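Endoglucanase (Uncultured bacterium, PDB 3X17) probably hydrolyses internal beta-1,4-glucosidic linkages of cellulose, as an endoglucanase of glycoside hydrolase family 9 with an N-terminal Ig-like domain. Local coordinates at residues Leu194-Glu199 against Tyr384-Thr389; Arg287-Ala290 against Ala295-Arg298. All coordinates share one frame; numbering follows the deposited sequence.

Contact 1 of 2, residues Leu194-Glu199 against Tyr384-Thr389; sequences LLKAYE and YFDYVT
K196 lays the end of its side chain along the rim of the F385 ring, its CE 3.6 Å from CD2 of F385 and near the ring plane, so that the methylene meets the aromatic edge while the ammonium runs on to D386. There NZ of K196 gives a 2.8 Å salt-bridge hydrogen bond to OD1 of D386, arriving on the syn side and 24° out of the carboxylate plane. The lysine starts with CG anti to its backbone N (chi1 -158°), bends once at chi2, and is extended from there on, which carries NZ little more than halfway across the 13.1 Å between the axes of segments 194-199 and 384-389. One turn further along its own helix, OE1 of E199 receives the same nitrogen at 2.7 Å, from above its carboxylate plane. A water accepts the third bond of NZ and donates to OG1 of T389, whose hydroxyl is itself bonded to the carbonyl O of F385. Three partners thus grip the ammonium and fix its rotation. Its charge probably also eases the proximity of the two acids, E199 OE1 and D386 OD1 being 4.4 Å apart. F448 stacks on F385, and H451 meets the same ring at a steep angle, so helix 435-452 flanks the apolar side of the bridge. The two segment axes run in roughly the same direction, 33° apart, with backbones too distant to touch: this is a buried lysine-centred salt-bridge network joining helices 184-200 and 381-390 within the (alpha/alpha)6 barrel of family 9.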
loop_
_atom_site.group_PDB
_atom_site.type_symbol
_atom_site.label_atom_id
_atom_site.label_comp_id
_atom_site.label_asym_id
_atom_site.label_seq_id
_atom_site.Cartn_x
_atom_site.Cartn_y
_atom_site.Cartn_z
ATOM N N LEU A 194 1.225 -2.454 8.011
ATOM C CA LEU A 194 2.637 -2.492 8.409
ATOM C C LEU A 194 2.846 -3.503 9.538
ATOM O O LEU A 194 3.839 -4.243 9.560
ATOM C CB LEU A 194 3.145 -1.102 8.813
ATOM C CG LEU A 194 2.962 0.025 7.780
ATOM C CD1 LEU A 194 3.469 1.359 8.382
ATOM C CD2 LEU A 194 3.674 -0.244 6.424
ATOM N N LEU A 195 1.885 -3.581 10.446
ATOM C CA LEU A 195 2.025 -4.477 11.583
ATOM C C LEU A 195 2.085 -5.916 11.084
ATOM O O LEU A 195 2.873 -6.728 11.576
ATOM C CB LEU A 195 0.844 -4.329 12.554
ATOM C CG LEU A 195 0.958 -3.227 13.615
ATOM C CD1 LEU A 195 -0.385 -3.103 14.325
ATOM C CD2 LEU A 195 2.064 -3.521 14.639
ATOM N N LYS A 196 1.248 -6.224 10.098
ATOM C CA LYS A 196 1.144 -7.583 9.567
ATOM C C LYS A 196 2.396 -7.942 8.791
ATOM O O LYS A 196 2.818 -9.092 8.794
ATOM C CB LYS A 196 -0.080 -7.667 8.645
ATOM C CG LYS A 196 -0.614 -9.048 8.442
ATOM C CD LYS A 196 -0.968 -9.718 9.771
ATOM C CE LYS A 196 -0.893 -11.236 9.592
ATOM N NZ LYS A 196 -0.936 -11.914 10.928
ATOM N N ALA A 197 2.920 -6.981 8.023
ATOM C CA ALA A 197 4.215 -7.148 7.386
ATOM C C ALA A 197 5.261 -7.573 8.422
ATOM O O ALA A 197 6.085 -8.452 8.155
ATOM C CB ALA A 197 4.655 -5.859 6.704
ATOM N N TYR A 198 5.312 -6.854 9.535
ATOM C CA TYR A 198 6.308 -7.151 10.527
ATOM C C TYR A 198 6.057 -8.511 11.155
ATOM O O TYR A 198 6.969 -9.306 11.292
ATOM C CB TYR A 198 6.397 -6.091 11.622
ATOM C CG TYR A 198 7.296 -6.566 12.760
ATOM C CD1 TYR A 198 8.694 -6.475 12.654
ATOM C CD2 TYR A 198 6.765 -7.261 13.842
ATOM C CE1 TYR A 198 9.523 -6.951 13.664
ATOM C CE2 TYR A 198 7.594 -7.801 14.828
ATOM C CZ TYR A 198 8.960 -7.646 14.726
ATOM O OH TYR A 198 9.751 -8.155 15.702
ATOM N N GLU A 199 4.806 -8.790 11.488
ATOM C CA GLU A 199 4.431 -10.047 12.128
ATOM C C GLU A 199 4.808 -11.273 11.287
ATOM O O GLU A 199 5.274 -12.266 11.810
ATOM C CB GLU A 199 2.919 -10.063 12.385
ATOM C CG GLU A 199 2.457 -11.210 13.277
ATOM C CD GLU A 199 1.061 -10.987 13.797
ATOM O OE1 GLU A 199 0.174 -10.589 13.001
ATOM O OE2 GLU A 199 0.833 -11.234 15.002
ATOM N N TYR A 384 -10.123 -12.226 8.584
ATOM C CA TYR A 384 -10.133 -13.602 8.077
ATOM C C TYR A 384 -8.809 -14.278 8.395
ATOM O O TYR A 384 -8.780 -15.349 8.989
ATOM C CB TYR A 384 -10.326 -13.604 6.561
ATOM C CG TYR A 384 -11.763 -13.585 6.124
ATOM C CD1 TYR A 384 -12.492 -12.395 6.079
ATOM C CD2 TYR A 384 -12.363 -14.742 5.643
ATOM C CE1 TYR A 384 -13.825 -12.380 5.622
ATOM C CE2 TYR A 384 -13.657 -14.729 5.168
ATOM C CZ TYR A 384 -14.394 -13.564 5.180
ATOM O OH TYR A 384 -15.679 -13.601 4.681
ATOM N N PHE A 385 -7.710 -13.616 8.034
ATOM C CA PHE A 385 -6.388 -14.221 8.124
ATOM C C PHE A 385 -5.972 -14.410 9.571
ATOM O O PHE A 385 -5.361 -15.415 9.909
ATOM C CB PHE A 385 -5.348 -13.379 7.376
ATOM C CG PHE A 385 -4.014 -14.078 7.180
ATOM C CD1 PHE A 385 -3.873 -15.100 6.222
ATOM C CD2 PHE A 385 -2.924 -13.747 7.972
ATOM C CE1 PHE A 385 -2.671 -15.785 6.089
ATOM C CE2 PHE A 385 -1.703 -14.384 7.799
ATOM C CZ PHE A 385 -1.574 -15.408 6.844
ATOM N N ASP A 386 -6.259 -13.418 10.418
ATOM C CA ASP A 386 -5.759 -13.426 11.793
ATOM C C ASP A 386 -6.554 -14.411 12.642
ATOM O O ASP A 386 -5.997 -15.125 13.478
ATOM C CB ASP A 386 -5.823 -12.030 12.418
ATOM C CG ASP A 386 -4.635 -11.172 12.029
ATOM O OD1 ASP A 386 -3.728 -11.706 11.339
ATOM O OD2 ASP A 386 -4.638 -9.956 12.333
ATOM N N TYR A 387 -7.854 -14.478 12.400
ATOM C CA TYR A 387 -8.667 -15.541 12.970
ATOM C C TYR A 387 -8.141 -16.973 12.661
ATOM O O TYR A 387 -7.871 -17.749 13.579
ATOM C CB TYR A 387 -10.106 -15.421 12.487
ATOM C CG TYR A 387 -11.056 -16.376 13.202
ATOM C CD1 TYR A 387 -10.965 -17.760 13.007
ATOM C CD2 TYR A 387 -12.085 -15.888 14.002
ATOM C CE1 TYR A 387 -11.855 -18.637 13.622
ATOM C CE2 TYR A 387 -12.991 -16.750 14.614
ATOM C CZ TYR A 387 -12.857 -18.127 14.445
ATOM O OH TYR A 387 -13.747 -18.979 15.086
ATOM N N VAL A 388 -8.011 -17.296 11.368
ATOM C CA VAL A 388 -7.438 -18.559 10.913
ATOM C C VAL A 388 -6.036 -18.829 11.496
ATOM O O VAL A 388 -5.806 -19.898 12.062
ATOM C CB VAL A 388 -7.461 -18.686 9.335
ATOM C CG1 VAL A 388 -6.670 -19.898 8.881
ATOM C CG2 VAL A 388 -8.923 -18.791 8.809
ATOM N N THR A 389 -5.122 -17.858 11.431
ATOM C CA THR A 389 -3.723 -18.127 11.802
ATOM C C THR A 389 -3.363 -17.880 13.258
ATOM O O THR A 389 -2.309 -18.310 13.704
ATOM C CB THR A 389 -2.728 -17.395 10.936
ATOM O OG1 THR A 389 -2.909 -15.967 11.089
ATOM C CG2 THR A 389 -2.926 -17.817 9.463
HETATM O O HOH W 1 -0.487 -14.544 11.113
#

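Contact 2 of 2, residues Arg287-Ala290 against Ala295-Arg298; sequences RIFA and AFAR
The F289 ring receives the edge of F296 on one face: CE2 of F296 stands 3.7 Å above the plane and over the ring centre, while CD2 of the same edge lies 3.7 Å from CG of F289, nearer the root of the side chain. The planes are inclined at 59° with centroids 4.8 Å apart, an edge-to-face pair tilted well away from the perpendicular. Both side chains leave their backbones toward the partner segment. F296 holds CG opposite its own N (chi1 178°), whereas F289 has CG anti to its carbonyl carbon (chi1 -87°), and these first torsions swing both rings into contact. Beside the aromatic pair, the backbones draw together round a small residue: CB of A297 sits 4.1 Å from CA of A290, and the same methyl lies 4.5 Å from CB of F289. The CA atoms of A290 and A297 are 5.5 Å apart, and the A297 methyl lies in the space between the two backbones. Replacing F289 by an alanine would probably leave the edge of F296 without the aromatic face it points into and open a gap between the turn and helix 294-312. Helix 221-235 backs the pair, with L223 and V226 against F289 and with E231 and F234 against F296, whose ring also makes a cation-pi contact with R227. No hydrogen bond links the two segments. The turn joining helix 272-288 to helix 294-312 is therefore closed here by apolar packing and by the weak electrostatic attraction of ring C-H groups directed at a pi face.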
loop_
_atom_site.group_PDB
_atom_site.type_symbol
_atom_site.label_atom_id
_atom_site.label_comp_id
_atom_site.label_asym_id
_atom_site.label_seq_id
_atom_site.Cartn_x
_atom_site.Cartn_y
_atom_site.Cartn_z
ATOM N N ARG A 287 -0.923 -7.180 20.581
ATOM C CA ARG A 287 -0.370 -8.490 20.417
ATOM C C ARG A 287 1.064 -8.376 19.973
ATOM O O ARG A 287 1.903 -9.073 20.437
ATOM C CB ARG A 287 -1.181 -9.293 19.402
ATOM C CG ARG A 287 -0.511 -10.520 18.857
ATOM C CD ARG A 287 -0.744 -10.682 17.384
ATOM N NE ARG A 287 -2.127 -10.498 17.094
ATOM C CZ ARG A 287 -2.649 -10.103 15.949
ATOM N NH1 ARG A 287 -1.927 -9.862 14.900
ATOM N NH2 ARG A 287 -3.940 -9.982 15.880
ATOM N N ILE A 288 1.330 -7.473 19.068
ATOM C CA ILE A 288 2.615 -7.469 18.406
ATOM C C ILE A 288 3.695 -6.753 19.233
ATOM O O ILE A 288 4.876 -7.115 19.157
ATOM C CB ILE A 288 2.487 -6.899 16.970
ATOM C CG1 ILE A 288 1.763 -7.890 16.067
ATOM C CG2 ILE A 288 3.821 -6.580 16.370
ATOM C CD1 ILE A 288 1.287 -7.268 14.771
ATOM N N PHE A 289 3.310 -5.740 20.014
ATOM C CA PHE A 289 4.311 -4.917 20.726
ATOM C C PHE A 289 4.648 -5.562 22.057
ATOM O O PHE A 289 5.461 -5.027 22.799
ATOM C CB PHE A 289 3.796 -3.488 21.007
ATOM C CG PHE A 289 4.035 -2.522 19.891
ATOM C CD1 PHE A 289 3.146 -2.444 18.825
ATOM C CD2 PHE A 289 5.136 -1.658 19.924
ATOM C CE1 PHE A 289 3.377 -1.564 17.765
ATOM C CE2 PHE A 289 5.373 -0.770 18.867
ATOM C CZ PHE A 289 4.469 -0.705 17.803
ATOM N N ALA A 290 3.924 -6.624 22.417
ATOM C CA ALA A 290 4.061 -7.217 23.750
ATOM C C ALA A 290 5.508 -7.556 24.182
ATOM O O ALA A 290 5.889 -7.238 25.297
ATOM C CB ALA A 290 3.137 -8.429 23.924
ATOM N N ALA A 295 4.043 -1.699 28.400
ATOM C CA ALA A 295 3.207 -0.551 28.763
ATOM C C ALA A 295 2.448 0.014 27.527
ATOM O O ALA A 295 1.288 0.392 27.609
ATOM C CB ALA A 295 4.070 0.540 29.382
ATOM N N PHE A 296 3.125 0.106 26.397
ATOM C CA PHE A 296 2.462 0.563 25.185
ATOM C C PHE A 296 1.449 -0.460 24.709
ATOM O O PHE A 296 0.343 -0.109 24.321
ATOM C CB PHE A 296 3.486 0.860 24.086
ATOM C CG PHE A 296 2.870 1.285 22.801
ATOM C CD1 PHE A 296 2.402 2.581 22.651
ATOM C CD2 PHE A 296 2.589 0.347 21.809
ATOM C CE1 PHE A 296 1.778 2.987 21.461
ATOM C CE2 PHE A 296 1.977 0.737 20.610
ATOM C CZ PHE A 296 1.548 2.062 20.452
ATOM N N ALA A 297 1.839 -1.731 24.735
ATOM C CA ALA A 297 0.907 -2.838 24.543
ATOM C C ALA A 297 -0.404 -2.726 25.328
ATOM O O ALA A 297 -1.471 -2.887 24.745
ATOM C CB ALA A 297 1.585 -4.179 24.849
ATOM N N ARG A 298 -0.319 -2.570 26.649
ATOM C CA ARG A 298 -1.504 -2.378 27.512
ATOM C C ARG A 298 -2.349 -1.207 27.065
ATOM O O ARG A 298 -3.582 -1.234 27.173
ATOM C CB ARG A 298 -1.093 -2.095 28.974
ATOM C CG ARG A 298 -0.650 -3.334 29.740
ATOM C CD ARG A 298 -0.175 -2.972 31.152
ATOM N NE ARG A 298 0.800 -3.953 31.592
ATOM C CZ ARG A 298 2.096 -3.710 31.729
ATOM N NH1 ARG A 298 2.561 -2.474 31.623
ATOM N NH2 ARG A 298 2.908 -4.700 32.057
#

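Overall arrangement
Contacts 1 and 2 have centres about 16 Å apart and meet through R287 and I288. R287, at the start of segment 287-290, turns away from the phenylalanine pair: its NH1 makes a 2.9 Å salt bridge to OE1 of E199, adding a second cation to the carboxylate that K196 holds in contact 1. Its NH2 forms a salt bridge to E346 and a long, weak ion pair with OD2 of D386, 3.6 Å from NH2. I288 packs on helix 184-200, its CD1 3.6 Å from the carbonyl O of L195. Along the chain, contact 2 closes a short turn that falls between the two distant segments of contact 1. A bound calcium ion lies about 9 Å from the side chain of F289.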